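Local coordinates for protein peroxisomal acyl-coenzyme A oxidase 1 (Arabidopsis thaliana, PDB 1W07) that oxidises long- and medium-chain acyl-CoAs to 2-trans-enoyl-CoAs with FAD, passing electrons to oxygen to give hydrogen peroxide in peroxisomal beta-oxidation, at residues G279-V282 against Y283-T287; T322-I325 against D326-T329; L354-D357 against V358-L362. The protein carries 1 engineered substitution. All coordinates share one frame; numbering follows the deposited sequence.

Followed from the N terminus, the three contacts come in series, each within one continuous stretch of chain, so none encloses or crosses another. All fall in the C-alpha1 domain of the acyl-CoA oxidase. Contact 1 is a turn near the start of helix 278-309. The chain then leaves that helix, and contact 2 forms the tight turn leading into helix 328-363, where the adenine of FAD lies. Contact 3 comes near the other end of that second helix, with its centre about 46 Å from that of contact 2. There the two helices meet: contacts 1 and 3 touch, with Tyr355 packed against Gly279, Val282 and Tyr283.

Contact 1: G279-V282 against Y283-T287; sequences GTMV and YVRQT
Met281 and Arg285 meet one turn apart on helix 278-309, an i to i+4 pair in the helical C-alpha1 domain of this acyl-CoA oxidase. The backbone sets the frame. Val284 N donates to Thr280 O at 2.8 Å with an N-H...O angle of 165°, and Arg285 N reaches Met281 O at 2.9 Å. Thr280 O also takes a weak, strongly bent bond from Tyr283 N, and Gln286 N gives a weak one to Val282 O.

Side-chain carbons pack against these carbonyl oxygens. The CG2 methyl of Val284 lies 3.2 Å from Thr280 O. Arg285 has CG beside its own backbone N (chi1 -67°), which brings CG to 3.0 Å from Met281 O, and from there the chain runs extended to NE. Met281 bends at chi3 and lays its CE methyl obliquely by the guanidinium of Arg285, 3.5 Å from Arg285 NH2.

The charged end faces the active site: Arg285 NE makes a long, weak ion pair with Glu424, the inferred proton acceptor, which Met281 and Val284 also touch. A bound platinum ion lies about 3 Å from the Met281 side chain.

Aromatic packing takes another side of the helix. The ring of Tyr283 meets that of Tyr355 with planes at about 45°, and one face of the Tyr283 ring carries the CG2 methyl of Thr287, 4.1 Å above the ring centre.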
# COMPACT_ATOMS: atom_id res chain seq x y z
N GLY B 279 -13.67 20.50 21.38
CA GLY B 279 -14.72 19.50 21.50
C GLY B 279 -15.10 18.88 20.17
O GLY B 279 -15.51 17.72 20.11
N THR B 280 -14.98 19.66 19.10
CA THR B 280 -15.31 19.17 17.77
C THR B 280 -14.20 18.29 17.20
O THR B 280 -14.49 17.25 16.61
CB THR B 280 -15.59 20.34 16.80
OG1 THR B 280 -14.46 21.22 16.78
CG2 THR B 280 -16.82 21.11 17.23
N MET B 281 -12.94 18.69 17.38
CA MET B 281 -11.84 17.88 16.86
C MET B 281 -11.79 16.52 17.53
O MET B 281 -11.41 15.53 16.91
CB MET B 281 -10.49 18.58 17.03
CG MET B 281 -10.09 19.44 15.84
SD MET B 281 -8.40 20.08 15.97
CE MET B 281 -7.51 18.94 14.83
N VAL B 282 -12.17 16.47 18.81
CA VAL B 282 -12.17 15.20 19.53
C VAL B 282 -13.26 14.33 18.90
O VAL B 282 -13.21 13.10 18.94
CB VAL B 282 -12.49 15.41 21.02
CG1 VAL B 282 -12.55 14.06 21.74
CG2 VAL B 282 -11.42 16.30 21.65
N TYR B 283 -14.25 15.00 18.31
CA TYR B 283 -15.36 14.31 17.66
C TYR B 283 -14.93 13.82 16.29
O TYR B 283 -15.08 12.65 15.97
CB TYR B 283 -16.55 15.27 17.52
CG TYR B 283 -17.78 14.62 16.96
CD1 TYR B 283 -18.43 13.59 17.65
CD2 TYR B 283 -18.32 15.04 15.74
CE1 TYR B 283 -19.59 13.01 17.14
CE2 TYR B 283 -19.48 14.47 15.23
CZ TYR B 283 -20.11 13.46 15.94
OH TYR B 283 -21.27 12.90 15.44
N VAL B 284 -14.39 14.73 15.48
CA VAL B 284 -13.95 14.38 14.14
C VAL B 284 -12.94 13.24 14.18
O VAL B 284 -12.98 12.32 13.36
CB VAL B 284 -13.31 15.59 13.43
CG1 VAL B 284 -12.94 15.23 12.01
CG2 VAL B 284 -14.28 16.77 13.44
N ARG B 285 -12.03 13.29 15.15
CA ARG B 285 -11.01 12.27 15.30
C ARG B 285 -11.63 10.97 15.78
O ARG B 285 -11.12 9.88 15.49
CB ARG B 285 -9.94 12.75 16.27
CG ARG B 285 -9.12 13.90 15.73
CD ARG B 285 -8.11 14.36 16.75
NE ARG B 285 -7.14 15.30 16.19
CZ ARG B 285 -6.16 15.84 16.89
NH1 ARG B 285 -6.03 15.56 18.19
NH2 ARG B 285 -5.30 16.66 16.31
N GLN B 286 -12.72 11.09 16.52
CA GLN B 286 -13.43 9.92 17.04
C GLN B 286 -14.11 9.21 15.88
O GLN B 286 -14.14 7.98 15.82
CB GLN B 286 -14.46 10.36 18.10
CG GLN B 286 -15.20 9.22 18.79
CD GLN B 286 -16.24 8.56 17.91
OE1 GLN B 286 -16.99 9.24 17.20
NE2 GLN B 286 -16.31 7.24 17.96
N THR B 287 -14.67 10.00 14.96
CA THR B 287 -15.34 9.45 13.80
C THR B 287 -14.31 8.75 12.90
O THR B 287 -14.61 7.72 12.31
CB THR B 287 -16.08 10.55 12.98
OG1 THR B 287 -15.12 11.41 12.34
CG2 THR B 287 -16.96 11.39 13.89

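Contact 2: T322-I325 against D326-T329. With FAD (flavin-adenine dinucleotide), chain C.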
# COMPACT_ATOMS: atom_id res chain seq x y z
N THR B 322 -5.76 -27.71 -0.62
CA THR B 322 -6.08 -27.09 0.67
C THR B 322 -6.50 -25.61 0.58
O THR B 322 -5.91 -24.84 -0.18
CB THR B 322 -4.84 -27.15 1.62
OG1 THR B 322 -4.35 -28.50 1.66
CG2 THR B 322 -5.19 -26.69 3.02
N GLN B 323 -7.49 -25.22 1.37
CA GLN B 323 -7.93 -23.83 1.40
C GLN B 323 -6.75 -23.00 1.92
O GLN B 323 -6.12 -23.37 2.93
CB GLN B 323 -9.12 -23.70 2.35
CG GLN B 323 -10.37 -24.41 1.86
CD GLN B 323 -11.36 -24.64 2.98
OE1 GLN B 323 -11.20 -25.57 3.77
NE2 GLN B 323 -12.36 -23.78 3.08
N VAL B 324 -6.43 -21.89 1.26
CA VAL B 324 -5.28 -21.11 1.69
C VAL B 324 -5.43 -20.62 3.11
O VAL B 324 -4.43 -20.42 3.81
CB VAL B 324 -4.97 -19.92 0.74
CG1 VAL B 324 -4.60 -20.47 -0.64
CG2 VAL B 324 -6.14 -18.95 0.66
N ILE B 325 -6.67 -20.45 3.57
CA ILE B 325 -6.90 -19.98 4.92
C ILE B 325 -6.42 -20.98 5.98
O ILE B 325 -6.34 -20.65 7.17
CB ILE B 325 -8.39 -19.66 5.16
CG1 ILE B 325 -8.54 -18.83 6.43
CG2 ILE B 325 -9.20 -20.95 5.25
CD1 ILE B 325 -9.95 -18.25 6.63
N ASP B 326 -6.09 -22.20 5.55
CA ASP B 326 -5.58 -23.26 6.44
C ASP B 326 -4.07 -23.09 6.70
O ASP B 326 -3.53 -23.70 7.62
CB ASP B 326 -5.77 -24.65 5.80
CG ASP B 326 -7.18 -25.21 5.94
OD1 ASP B 326 -8.11 -24.47 6.36
OD2 ASP B 326 -7.36 -26.40 5.61
N TYR B 327 -3.39 -22.30 5.88
CA TYR B 327 -1.94 -22.10 6.02
C TYR B 327 -1.62 -21.08 7.11
O TYR B 327 -2.20 -19.99 7.14
CB TYR B 327 -1.34 -21.64 4.69
CG TYR B 327 -1.42 -22.68 3.58
CD1 TYR B 327 -1.79 -22.31 2.28
CD2 TYR B 327 -1.12 -24.02 3.82
CE1 TYR B 327 -1.87 -23.26 1.26
CE2 TYR B 327 -1.18 -24.97 2.81
CZ TYR B 327 -1.56 -24.58 1.53
OH TYR B 327 -1.70 -25.54 0.54
N LYS B 328 -0.69 -21.43 8.01
CA LYS B 328 -0.31 -20.56 9.11
C LYS B 328 0.18 -19.17 8.69
O LYS B 328 -0.04 -18.21 9.41
CB LYS B 328 0.72 -21.27 10.01
CG LYS B 328 0.06 -22.21 11.03
CD LYS B 328 -0.75 -21.41 12.04
CE LYS B 328 -1.59 -22.27 13.00
NZ LYS B 328 -2.81 -22.89 12.39
N THR B 329 0.84 -19.07 7.54
CA THR B 329 1.30 -17.78 7.02
C THR B 329 0.08 -16.93 6.65
O THR B 329 0.05 -15.71 6.87
CB THR B 329 2.12 -17.96 5.76
OG1 THR B 329 1.42 -18.84 4.89
CG2 THR B 329 3.52 -18.52 6.07
PA FAD C . -2.17 -18.07 -4.85
O1A FAD C . -0.98 -18.92 -5.08
O2A FAD C . -3.52 -18.65 -5.06
O5B FAD C . -2.07 -17.45 -3.37
C5B FAD C . -3.17 -16.75 -2.77
C4B FAD C . -2.92 -16.59 -1.27
O4B FAD C . -2.66 -17.91 -0.75
C3B FAD C . -1.66 -15.76 -1.00
O3B FAD C . -1.74 -15.16 0.29
C2B FAD C . -0.57 -16.83 -1.03
O2B FAD C . 0.54 -16.41 -0.24
C1B FAD C . -1.30 -17.95 -0.28
N9A FAD C . -0.70 -19.27 -0.56
C8A FAD C . -0.85 -19.97 -1.69
N7A FAD C . -0.19 -21.12 -1.60
C5A FAD C . 0.38 -21.16 -0.39
C6A FAD C . 1.16 -22.10 0.25
N6A FAD C . 1.46 -23.26 -0.34
N1A FAD C . 1.60 -21.83 1.56
C2A FAD C . 1.23 -20.63 2.17
N3A FAD C . 0.48 -19.75 1.52
C4A FAD C . 0.05 -19.99 0.27
N1 FAD C . 0.30 -15.62 -15.79
C2 FAD C . 0.65 -16.12 -17.05
O2 FAD C . 0.55 -17.32 -17.29
N3 FAD C . 1.05 -15.22 -18.05
C4 FAD C . 1.09 -13.84 -17.78
O4 FAD C . 1.44 -13.06 -18.66
C4X FAD C . 0.75 -13.36 -16.52
N5 FAD C . 0.73 -11.98 -16.27
C5X FAD C . 0.35 -11.49 -15.02
C6 FAD C . 0.20 -10.12 -14.82
C7 FAD C . -0.32 -9.64 -13.62
C7M FAD C . -0.52 -8.13 -13.45
C8 FAD C . -0.69 -10.53 -12.61
C8M FAD C . -1.32 -10.04 -11.30
C9 FAD C . -0.52 -11.90 -12.81
C9A FAD C . -0.01 -12.39 -14.01
N10 FAD C . 0.07 -13.76 -14.24
C10 FAD C . 0.36 -14.25 -15.53
C1' FAD C . -0.25 -14.73 -13.17
C2' FAD C . 0.93 -14.78 -12.19
O2' FAD C . 2.13 -15.04 -12.91
C3' FAD C . 0.79 -15.82 -11.08
O3' FAD C . 0.59 -17.12 -11.64
C4' FAD C . -0.37 -15.51 -10.12
O4' FAD C . -0.44 -14.12 -9.82
C5' FAD C . -0.19 -16.30 -8.82
O5' FAD C . -1.12 -15.83 -7.85
P FAD C . -2.32 -16.76 -7.33
O1P FAD C . -3.59 -16.05 -7.62
O2P FAD C . -2.14 -18.13 -7.86
O3P FAD C . -2.06 -16.74 -5.74
O HOH W 1 -8.47 -26.99 3.37
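Val324 and Tyr327 form the tight half of this turn, and both press on the FAD. Tyr327 N bonds to Val324 O at 3.0 Å and Asp326 N to Gln323 O at 2.9 Å, two successive i to i+3 bonds of 3-10 type; each donor sits above the carbonyl plane, not on a lone pair. With CG beside the backbone N (chi1 -65°), Tyr327 turns one ring face to the adenine, its CE1 3.4 Å from FAD C6A and the overlap offset toward the ring's rim. The CG1 methyl of Val324 comes within 3.2 Å of the ribose oxygen O4B of FAD. The Tyr327 hydroxyl is hydrogen-bonded to Gln312 O, which fixes the far end of the ring. With a leucine in place of Tyr327, the adenine would probably lose the flat surface beneath it and Gln312 O its hydroxyl partner.

The opposite half is looser and joined by water. One water donates to Asp326 OD2 at 2.6 Å and to Gln323 OE1 at 3.1 Å, and accepts from Gln323 N at 2.8 Å, bridging side chains whose amide and carboxylate planes stand 60° apart. Gln323 NE2 is hydrogen-bonded to Ala308 O. Here the CG2 methyl of Thr322 approaches Asp326 OD2 to 3.4 Å, while OD1 of that carboxylate forms a salt bridge with Arg597.

The turn delivers the chain to helix 328-363, with Tyr327 at its N-cap position. Ile325 packs back on Thr304 and Ser307 of helix 278-309, Lys328 leans on helix 579-596, and Tyr327 and Thr329 touch Gln513 and Val520 of the second subunit, whose Ser144, Thr422 and Asp426 also hydrogen-bond the same FAD.

Contact 3: L354-D357 against V358-L362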
# COMPACT_ATOMS: atom_id res chain seq x y z
N LEU B 354 -15.52 8.92 25.70
CA LEU B 354 -14.58 9.98 26.01
C LEU B 354 -15.04 11.31 25.43
O LEU B 354 -14.94 12.36 26.07
CB LEU B 354 -13.20 9.63 25.45
CG LEU B 354 -12.10 10.67 25.66
CD1 LEU B 354 -11.96 10.95 27.15
CD2 LEU B 354 -10.79 10.17 25.07
N TYR B 355 -15.54 11.27 24.20
CA TYR B 355 -16.02 12.47 23.54
C TYR B 355 -17.04 13.17 24.42
O TYR B 355 -16.94 14.37 24.67
CB TYR B 355 -16.67 12.14 22.20
CG TYR B 355 -17.53 13.28 21.69
CD1 TYR B 355 -16.95 14.48 21.30
CD2 TYR B 355 -18.91 13.15 21.62
CE1 TYR B 355 -17.73 15.54 20.84
CE2 TYR B 355 -19.71 14.21 21.17
CZ TYR B 355 -19.11 15.40 20.78
OH TYR B 355 -19.86 16.47 20.34
N THR B 356 -18.04 12.42 24.87
CA THR B 356 -19.09 12.95 25.73
C THR B 356 -18.48 13.49 27.03
O THR B 356 -18.62 14.67 27.34
CB THR B 356 -20.10 11.85 26.11
OG1 THR B 356 -20.54 11.18 24.92
CG2 THR B 356 -21.29 12.46 26.81
N ASP B 357 -17.82 12.62 27.78
CA ASP B 357 -17.21 13.01 29.04
C ASP B 357 -16.44 14.32 28.92
O ASP B 357 -16.64 15.23 29.73
CB ASP B 357 -16.27 11.90 29.54
CG ASP B 357 -15.77 12.15 30.95
OD1 ASP B 357 -14.59 12.54 31.13
OD2 ASP B 357 -16.56 11.95 31.90
N VAL B 358 -15.57 14.42 27.92
CA VAL B 358 -14.78 15.63 27.71
C VAL B 358 -15.68 16.82 27.40
O VAL B 358 -15.47 17.92 27.89
CB VAL B 358 -13.76 15.46 26.55
CG1 VAL B 358 -12.95 16.72 26.37
CG2 VAL B 358 -12.81 14.32 26.86
N THR B 359 -16.70 16.57 26.58
CA THR B 359 -17.65 17.61 26.21
C THR B 359 -18.42 18.10 27.43
O THR B 359 -18.62 19.31 27.62
CB THR B 359 -18.65 17.08 25.15
OG1 THR B 359 -17.94 16.74 23.96
CG2 THR B 359 -19.69 18.14 24.83
N GLU B 360 -18.85 17.16 28.27
CA GLU B 360 -19.60 17.49 29.48
C GLU B 360 -18.78 18.41 30.38
O GLU B 360 -19.13 19.57 30.59
CB GLU B 360 -19.93 16.22 30.26
CG GLU B 360 -20.52 15.09 29.45
CD GLU B 360 -21.99 15.27 29.19
OE1 GLU B 360 -22.68 14.23 29.10
OE2 GLU B 360 -22.45 16.42 29.06
N ARG B 361 -17.68 17.88 30.91
CA ARG B 361 -16.80 18.64 31.79
C ARG B 361 -16.38 19.95 31.17
O ARG B 361 -16.24 20.96 31.86
CB ARG B 361 -15.57 17.81 32.15
CG ARG B 361 -14.83 17.28 30.95
CD ARG B 361 -13.69 16.40 31.39
NE ARG B 361 -14.12 15.35 32.31
CZ ARG B 361 -13.64 15.20 33.55
NH1 ARG B 361 -12.72 16.04 34.00
NH2 ARG B 361 -14.07 14.22 34.32
N LEU B 362 -16.19 19.95 29.85
CA LEU B 362 -15.78 21.15 29.13
C LEU B 362 -16.87 22.23 29.22
O LEU B 362 -16.57 23.42 29.16
CB LEU B 362 -15.50 20.82 27.66
CG LEU B 362 -14.04 20.91 27.22
CD1 LEU B 362 -13.19 19.99 28.08
CD2 LEU B 362 -13.91 20.53 25.75
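Thr359 grips the carbonyl of Tyr355 twice, one turn back along helix 328-363. Its OG1 donates to Tyr355 O at 2.7 Å and its backbone N donates to the same oxygen at 2.9 Å, the two arriving from opposite faces of the carbonyl plane. The hydroxyl oxygen also lies over one face of the Tyr355 ring, offset toward the rim, with Thr359 OG1 3.3 Å from Tyr355 CE1. Since its proton is given to Tyr355 O, the ring meets the oxygen rather than an O-H bond.

On another side Leu354 and Val358 pack methyl to methyl. Leu354 CD1 stands 3.5 Å from Val358 CG2, tighter than usual van der Waals contact, beside the helix bond from Val358 N to Leu354 O at 2.8 Å.

Asp357 and Arg361 make the charged pair. Arg361 CG is wedged between its own backbone N and carbonyl carbon (chi1 53°), which sets it 3.0 Å from Asp357 O; a second bend at chi3 brings NE to Asp357 OD1 at 3.1 Å. The salt bridge uses a weak, bent hydrogen bond, and the carboxylate and guanidinium planes are 40° apart.

Farther out, Arg361 NH1 forms a salt bridge with Asp366, just past the end of the helix, and the side chain also rests on Thr369.

Paired with two carboxylates, through NE and NH1, the guanidinium links the last turns of the helix to the loop that follows. Its positive charge, close to the C-terminal end, is likely to be favoured by the helix dipole as well as by the two aspartates.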